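Local coordinates for protein carbohydrate binding module (Escherichia coli, PDB 2XFD) that binds carbohydrate chains through a calcium ion that coordinates sugar hydroxyls, here holding cellobiose, and probably recognises xylan and related glycans, at residues 47-61 with 99-111. Numbering follows the deposited sequence.
Sequences GEIRVAFTNDATGRD and WLHCNGYISFGNV. With CA (calcium ion), chain C; BGC (beta-D-glucopyranose), chain B; BGC (beta-D-glucopyranose), chain D.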
loop_
_atom_site.group_PDB
_atom_site.type_symbol
_atom_site.label_atom_id
_atom_site.label_comp_id
_atom_site.label_asym_id
_atom_site.label_seq_id
_atom_site.Cartn_x
_atom_site.Cartn_y
_atom_site.Cartn_z
ATOM N N GLY A 47 14.852 1.817 5.370
ATOM C CA GLY A 47 14.779 2.336 4.012
ATOM C C GLY A 47 13.362 2.684 3.549
ATOM O O GLY A 47 12.448 2.969 4.354
ATOM N N GLU A 48 13.171 2.757 2.236
ATOM C CA GLU A 48 11.964 3.259 1.627
ATOM C C GLU A 48 10.834 2.311 1.896
ATOM O O GLU A 48 10.886 1.127 1.581
ATOM C CB GLU A 48 12.117 3.375 0.149
ATOM C CG GLU A 48 10.935 3.945 -0.576
ATOM C CD GLU A 48 11.002 3.867 -2.079
ATOM O OE1 GLU A 48 9.951 4.014 -2.712
ATOM O OE2 GLU A 48 12.083 3.656 -2.638
ATOM N N ILE A 49 9.722 2.818 2.415
ATOM C CA ILE A 49 8.529 2.042 2.691
ATOM C C ILE A 49 7.636 2.041 1.464
ATOM O O ILE A 49 7.322 3.072 0.891
ATOM C CB ILE A 49 7.716 2.629 3.879
ATOM C CG1 ILE A 49 8.571 2.666 5.155
ATOM C CG2 ILE A 49 6.455 1.869 4.076
ATOM C CD1 ILE A 49 7.928 3.574 6.212
ATOM N N ARG A 50 7.184 0.839 1.059
ATOM C CA ARG A 50 6.166 0.683 0.034
ATOM C C ARG A 50 5.067 -0.222 0.533
ATOM O O ARG A 50 5.293 -1.167 1.297
ATOM C CB ARG A 50 6.789 0.088 -1.227
ATOM C CG ARG A 50 7.836 0.961 -1.872
ATOM C CD ARG A 50 8.524 0.274 -3.013
ATOM N NE ARG A 50 9.510 1.188 -3.547
ATOM C CZ ARG A 50 10.385 0.846 -4.498
ATOM N NH1 ARG A 50 11.324 1.713 -4.847
ATOM N NH2 ARG A 50 10.305 -0.314 -5.084
ATOM N N VAL A 51 3.835 0.055 0.098
ATOM C CA VAL A 51 2.724 -0.875 0.224
ATOM C C VAL A 51 2.374 -1.296 -1.183
ATOM O O VAL A 51 2.022 -0.476 -2.025
ATOM C CB VAL A 51 1.520 -0.278 0.918
ATOM C CG1 VAL A 51 0.375 -1.244 0.921
ATOM C CG2 VAL A 51 1.885 0.159 2.323
ATOM N N ALA A 52 2.560 -2.602 -1.460
ATOM C CA ALA A 52 2.424 -3.154 -2.801
ATOM C C ALA A 52 1.263 -4.083 -2.892
ATOM O O ALA A 52 1.070 -4.967 -2.064
ATOM C CB ALA A 52 3.670 -3.933 -3.188
ATOM N N PHE A 53 0.486 -3.953 -3.953
ATOM C CA PHE A 53 -0.607 -4.870 -4.336
ATOM C C PHE A 53 0.005 -5.837 -5.349
ATOM O O PHE A 53 0.610 -5.401 -6.311
ATOM C CB PHE A 53 -1.731 -4.055 -4.966
ATOM C CG PHE A 53 -2.891 -4.798 -5.580
ATOM C CD1 PHE A 53 -3.417 -5.993 -5.065
ATOM C CD2 PHE A 53 -3.550 -4.213 -6.628
ATOM C CE1 PHE A 53 -4.533 -6.590 -5.626
ATOM C CE2 PHE A 53 -4.675 -4.776 -7.183
ATOM C CZ PHE A 53 -5.191 -5.958 -6.680
ATOM N N THR A 54 -0.143 -7.143 -5.117
ATOM C CA THR A 54 0.635 -8.139 -5.857
ATOM C C THR A 54 -0.211 -9.159 -6.604
ATOM O O THR A 54 0.391 -9.916 -7.363
ATOM C CB THR A 54 1.569 -8.865 -4.898
ATOM O OG1 THR A 54 0.805 -9.589 -3.940
ATOM C CG2 THR A 54 2.522 -7.932 -4.185
ATOM N N ASN A 55 -1.526 -9.244 -6.399
ATOM C CA ASN A 55 -2.344 -10.280 -7.013
ATOM C C ASN A 55 -3.527 -9.743 -7.779
ATOM O O ASN A 55 -4.633 -10.298 -7.713
ATOM C CB ASN A 55 -2.712 -11.369 -5.985
ATOM C CG ASN A 55 -3.702 -10.885 -4.979
ATOM O OD1 ASN A 55 -3.814 -9.659 -4.758
ATOM N ND2 ASN A 55 -4.426 -11.790 -4.334
ATOM N N ASP A 56 -3.328 -8.665 -8.488
ATOM C CA ASP A 56 -4.372 -8.089 -9.311
ATOM C C ASP A 56 -4.967 -9.175 -10.228
ATOM O O ASP A 56 -4.252 -10.044 -10.753
ATOM C CB ASP A 56 -3.814 -6.942 -10.147
ATOM C CG ASP A 56 -4.863 -6.186 -10.860
ATOM O OD1 ASP A 56 -5.988 -6.057 -10.343
ATOM O OD2 ASP A 56 -4.544 -5.651 -11.948
ATOM N N ALA A 57 -6.259 -9.032 -10.452
ATOM C CA ALA A 57 -7.086 -9.914 -11.275
ATOM C C ALA A 57 -8.389 -9.220 -11.426
ATOM O O ALA A 57 -8.710 -8.217 -10.785
ATOM C CB ALA A 57 -7.279 -11.228 -10.660
ATOM N N THR A 58 -9.262 -9.838 -12.230
ATOM C CA THR A 58 -10.618 -9.382 -12.343
ATOM C C THR A 58 -11.261 -9.185 -10.982
ATOM O O THR A 58 -11.225 -10.085 -10.155
ATOM C CB THR A 58 -11.444 -10.446 -13.156
ATOM O OG1 THR A 58 -10.849 -10.511 -14.419
ATOM C CG2 THR A 58 -12.923 -10.027 -13.212
ATOM N N GLY A 59 -11.886 -8.041 -10.745
ATOM C CA GLY A 59 -12.640 -7.785 -9.520
ATOM C C GLY A 59 -11.821 -7.359 -8.320
ATOM O O GLY A 59 -12.407 -7.085 -7.265
ATOM N N ARG A 60 -10.488 -7.330 -8.456
ATOM C CA ARG A 60 -9.606 -7.038 -7.336
ATOM C C ARG A 60 -8.916 -5.673 -7.490
ATOM O O ARG A 60 -8.326 -5.392 -8.536
ATOM C CB ARG A 60 -8.506 -8.056 -7.249
ATOM C CG ARG A 60 -8.934 -9.499 -7.007
ATOM C CD ARG A 60 -7.748 -10.398 -6.868
ATOM N NE ARG A 60 -8.144 -11.801 -6.778
ATOM C CZ ARG A 60 -7.358 -12.838 -6.930
ATOM N NH1 ARG A 60 -6.098 -12.705 -7.248
ATOM N NH2 ARG A 60 -7.878 -14.049 -6.824
ATOM N N ASP A 61 -9.014 -4.858 -6.446
ATOM C CA ASP A 61 -8.382 -3.540 -6.348
ATOM C C ASP A 61 -8.150 -3.267 -4.855
ATOM O O ASP A 61 -8.857 -3.821 -4.005
ATOM C CB ASP A 61 -9.320 -2.427 -6.901
ATOM C CG ASP A 61 -9.595 -2.520 -8.364
ATOM O OD1 ASP A 61 -10.808 -2.399 -8.721
ATOM O OD2 ASP A 61 -8.650 -2.646 -9.149
ATOM N N TRP A 99 -5.539 4.533 -4.256
ATOM C CA TRP A 99 -5.887 3.312 -4.971
ATOM C C TRP A 99 -4.684 2.643 -5.646
ATOM O O TRP A 99 -3.877 3.289 -6.283
ATOM C CB TRP A 99 -6.934 3.657 -6.035
ATOM C CG TRP A 99 -8.260 3.925 -5.397
ATOM C CD1 TRP A 99 -8.731 5.109 -4.943
ATOM C CD2 TRP A 99 -9.225 2.943 -5.009
ATOM N NE1 TRP A 99 -9.956 4.975 -4.356
ATOM C CE2 TRP A 99 -10.304 3.636 -4.395
ATOM C CE3 TRP A 99 -9.333 1.543 -5.169
ATOM C CZ2 TRP A 99 -11.445 2.967 -3.917
ATOM C CZ3 TRP A 99 -10.459 0.939 -4.706
ATOM C CH2 TRP A 99 -11.503 1.674 -4.096
ATOM N N LEU A 100 -4.748 1.341 -5.574
ATOM C CA LEU A 100 -3.908 0.458 -6.388
ATOM C C LEU A 100 -4.862 -0.401 -7.184
ATOM O O LEU A 100 -5.454 -1.365 -6.685
ATOM C CB LEU A 100 -2.975 -0.388 -5.542
ATOM C CG LEU A 100 -1.903 0.385 -4.768
ATOM C CD1 LEU A 100 -1.294 -0.448 -3.670
ATOM C CD2 LEU A 100 -0.856 0.934 -5.756
ATOM N N HIS A 101 -5.036 -0.060 -8.458
ATOM C CA HIS A 101 -5.902 -0.834 -9.396
ATOM C C HIS A 101 -5.129 -1.942 -10.041
ATOM O O HIS A 101 -5.635 -3.061 -10.275
ATOM C CB HIS A 101 -6.495 0.098 -10.430
ATOM C CG HIS A 101 -7.327 1.183 -9.856
ATOM N ND1 HIS A 101 -8.608 1.067 -9.327
ATOM C CD2 HIS A 101 -7.009 2.482 -9.779
ATOM C CE1 HIS A 101 -9.030 2.282 -8.980
ATOM N NE2 HIS A 101 -8.052 3.135 -9.229
ATOM N N CYS A 102 -3.918 -1.651 -10.422
ATOM C CA CYS A 102 -2.988 -2.597 -11.036
ATOM C C CYS A 102 -2.013 -3.076 -9.941
ATOM O O CYS A 102 -1.823 -2.385 -8.944
ATOM C CB CYS A 102 -2.190 -1.927 -12.154
ATOM S SG CYS A 102 -3.168 -0.984 -13.304
ATOM N N ASN A 103 -1.327 -4.170 -10.219
ATOM C CA ASN A 103 -0.170 -4.495 -9.421
ATOM C C ASN A 103 0.795 -3.288 -9.398
ATOM O O ASN A 103 1.017 -2.686 -10.436
ATOM C CB ASN A 103 0.568 -5.737 -9.911
ATOM C CG ASN A 103 -0.183 -7.017 -9.662
ATOM O OD1 ASN A 103 -0.922 -7.133 -8.678
ATOM N ND2 ASN A 103 -0.004 -7.956 -10.565
ATOM N N GLY A 104 1.337 -2.941 -8.247
ATOM C CA GLY A 104 2.112 -1.770 -8.114
ATOM C C GLY A 104 2.144 -1.367 -6.646
ATOM O O GLY A 104 1.676 -2.139 -5.790
ATOM N N TYR A 105 2.698 -0.211 -6.353
ATOM C CA TYR A 105 2.907 0.190 -4.972
ATOM C C TYR A 105 2.720 1.682 -4.780
ATOM O O TYR A 105 2.839 2.459 -5.705
ATOM C CB TYR A 105 4.306 -0.242 -4.475
ATOM C CG TYR A 105 5.462 0.416 -5.202
ATOM C CD1 TYR A 105 6.123 -0.198 -6.236
ATOM C CD2 TYR A 105 5.860 1.682 -4.906
ATOM C CE1 TYR A 105 7.201 0.449 -6.915
ATOM C CE2 TYR A 105 6.904 2.288 -5.567
ATOM C CZ TYR A 105 7.542 1.689 -6.527
ATOM O OH TYR A 105 8.613 2.303 -7.154
ATOM N N ILE A 106 2.497 2.043 -3.542
ATOM C CA ILE A 106 2.573 3.418 -3.041
ATOM C C ILE A 106 3.825 3.530 -2.228
ATOM O O ILE A 106 4.057 2.700 -1.327
ATOM C CB ILE A 106 1.336 3.823 -2.233
ATOM C CG1 ILE A 106 0.066 3.563 -3.020
ATOM C CG2 ILE A 106 1.468 5.264 -1.822
ATOM C CD1 ILE A 106 -1.204 3.689 -2.256
ATOM N N SER A 107 4.657 4.534 -2.492
ATOM C CA SER A 107 5.848 4.794 -1.706
ATOM C C SER A 107 5.574 5.845 -0.675
ATOM O O SER A 107 5.041 6.892 -0.950
ATOM C CB SER A 107 6.969 5.311 -2.581
ATOM O OG SER A 107 8.091 5.673 -1.820
ATOM N N PHE A 108 5.968 5.556 0.583
ATOM C CA PHE A 108 5.728 6.437 1.722
ATOM C C PHE A 108 7.020 7.058 2.265
ATOM O O PHE A 108 7.041 7.637 3.329
ATOM C CB PHE A 108 5.001 5.708 2.854
ATOM C CG PHE A 108 3.596 5.314 2.473
ATOM C CD1 PHE A 108 3.322 4.154 1.800
ATOM C CD2 PHE A 108 2.533 6.103 2.825
ATOM C CE1 PHE A 108 2.040 3.815 1.462
ATOM C CE2 PHE A 108 1.249 5.768 2.529
ATOM C CZ PHE A 108 0.975 4.622 1.832
ATOM N N GLY A 109 8.079 7.001 1.493
ATOM C CA GLY A 109 9.367 7.571 1.935
ATOM C C GLY A 109 10.049 6.640 2.921
ATOM O O GLY A 109 9.608 5.558 3.235
ATOM N N ASN A 110 11.212 7.081 3.398
ATOM C CA ASN A 110 11.983 6.275 4.322
ATOM C C ASN A 110 11.355 6.172 5.715
ATOM O O ASN A 110 10.558 7.015 6.116
ATOM C CB ASN A 110 13.395 6.896 4.505
ATOM C CG ASN A 110 14.226 6.821 3.228
ATOM O OD1 ASN A 110 15.192 7.623 3.132
ATOM N ND2 ASN A 110 13.971 5.955 2.342
ATOM N N VAL A 111 11.688 5.088 6.370
ATOM C CA VAL A 111 11.188 4.917 7.721
ATOM C C VAL A 111 11.494 6.077 8.583
ATOM O O VAL A 111 10.696 6.681 9.282
ATOM C CB VAL A 111 11.692 3.562 8.382
ATOM C CG1 VAL A 111 11.288 3.443 9.857
ATOM C CG2 VAL A 111 11.285 2.383 7.595
HETATM CA CA CA C . -7.620 -4.265 -10.494
HETATM C C2 BGC B . -8.084 -2.782 -13.517
HETATM C C3 BGC B . -6.699 -3.400 -13.578
HETATM C C4 BGC B . -6.301 -3.763 -15.017
HETATM C C5 BGC B . -6.445 -2.517 -15.871
HETATM C C6 BGC B . -6.083 -2.635 -17.369
HETATM C C1 BGC B . -8.204 -1.637 -14.491
HETATM O O2 BGC B . -8.341 -2.444 -12.137
HETATM O O3 BGC B . -6.728 -4.583 -12.772
HETATM O O4 BGC B . -4.960 -4.173 -15.084
HETATM O O5 BGC B . -7.762 -2.059 -15.773
HETATM O O6 BGC B . -6.965 -3.591 -17.920
HETATM C C2 BGC D . -11.006 1.037 -16.972
HETATM C C3 BGC D . -10.401 -0.221 -16.409
HETATM C C4 BGC D . -9.709 0.015 -15.069
HETATM C C5 BGC D . -10.602 0.812 -14.201
HETATM C C6 BGC D . -9.916 1.070 -12.907
HETATM C C1 BGC D . -11.877 1.663 -15.900
HETATM O O1 BGC D . -12.625 2.788 -16.299
HETATM O O2 BGC D . -11.711 0.758 -18.166
HETATM O O3 BGC D . -9.468 -0.785 -17.329
HETATM O O4 BGC D . -9.566 -1.187 -14.494
HETATM O O5 BGC D . -10.983 2.034 -14.868
HETATM O O6 BGC D . -10.726 1.863 -12.086
HETATM O O HOH W 1 9.713 4.786 -5.318
HETATM O O HOH W 2 -1.984 -5.506 -12.704
HETATM O O HOH W 3 -9.396 -5.558 -11.420
#
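Gly47 O takes the amide of Val111 at one end of the pairing between residues 47-61 and 99-111. Glu48, its side chain extended from a CG anti to the backbone N (chi1 -177°), accepts a hydrogen bond at OE1 from Ser107 OG, 2.6 Å away; from the opposite face of the carboxylate Arg50 grips it in a side-on salt bridge, NE to OE1 and NH1 to OE2. Ile49 exchanges backbone bonds with Gly109 and Phe108 across a beta bulge and crosses Val111 at about a right angle. The Arg50 guanidinium lies flat on Tyr105, planes 3° apart, with CD over the ring centre, 3.6 Å from its centroid, and CZ off-centre in a cation-pi contact. With an alanine here the Tyr105 ring would probably lose the cover of one face, and Glu48 its cationic partner. Strand 48-53 pairs antiparallel with 104-110, an outermost strand of a four-stranded sheet in the beta-sandwich of this calcium-dependent module. Val51 CG2 packs 3.8 Å from Phe108 CE1 on the side facing the other sheet, Val51 against Val7 and Phe108 against Ile67. Phe53 CB rests on Leu100, and the ring edge points at His101 O. Beyond the strand, Asp56 OD1, Arg60 O, Asp61 OD2 and His101 O (2.3 Å) bind calcium, joined by a water and by O2 and O3 of one glucose. Asp61 OD2 also lies at the edge of the His101 imidazole, with O6 of the second glucose above one face, offset toward the rim.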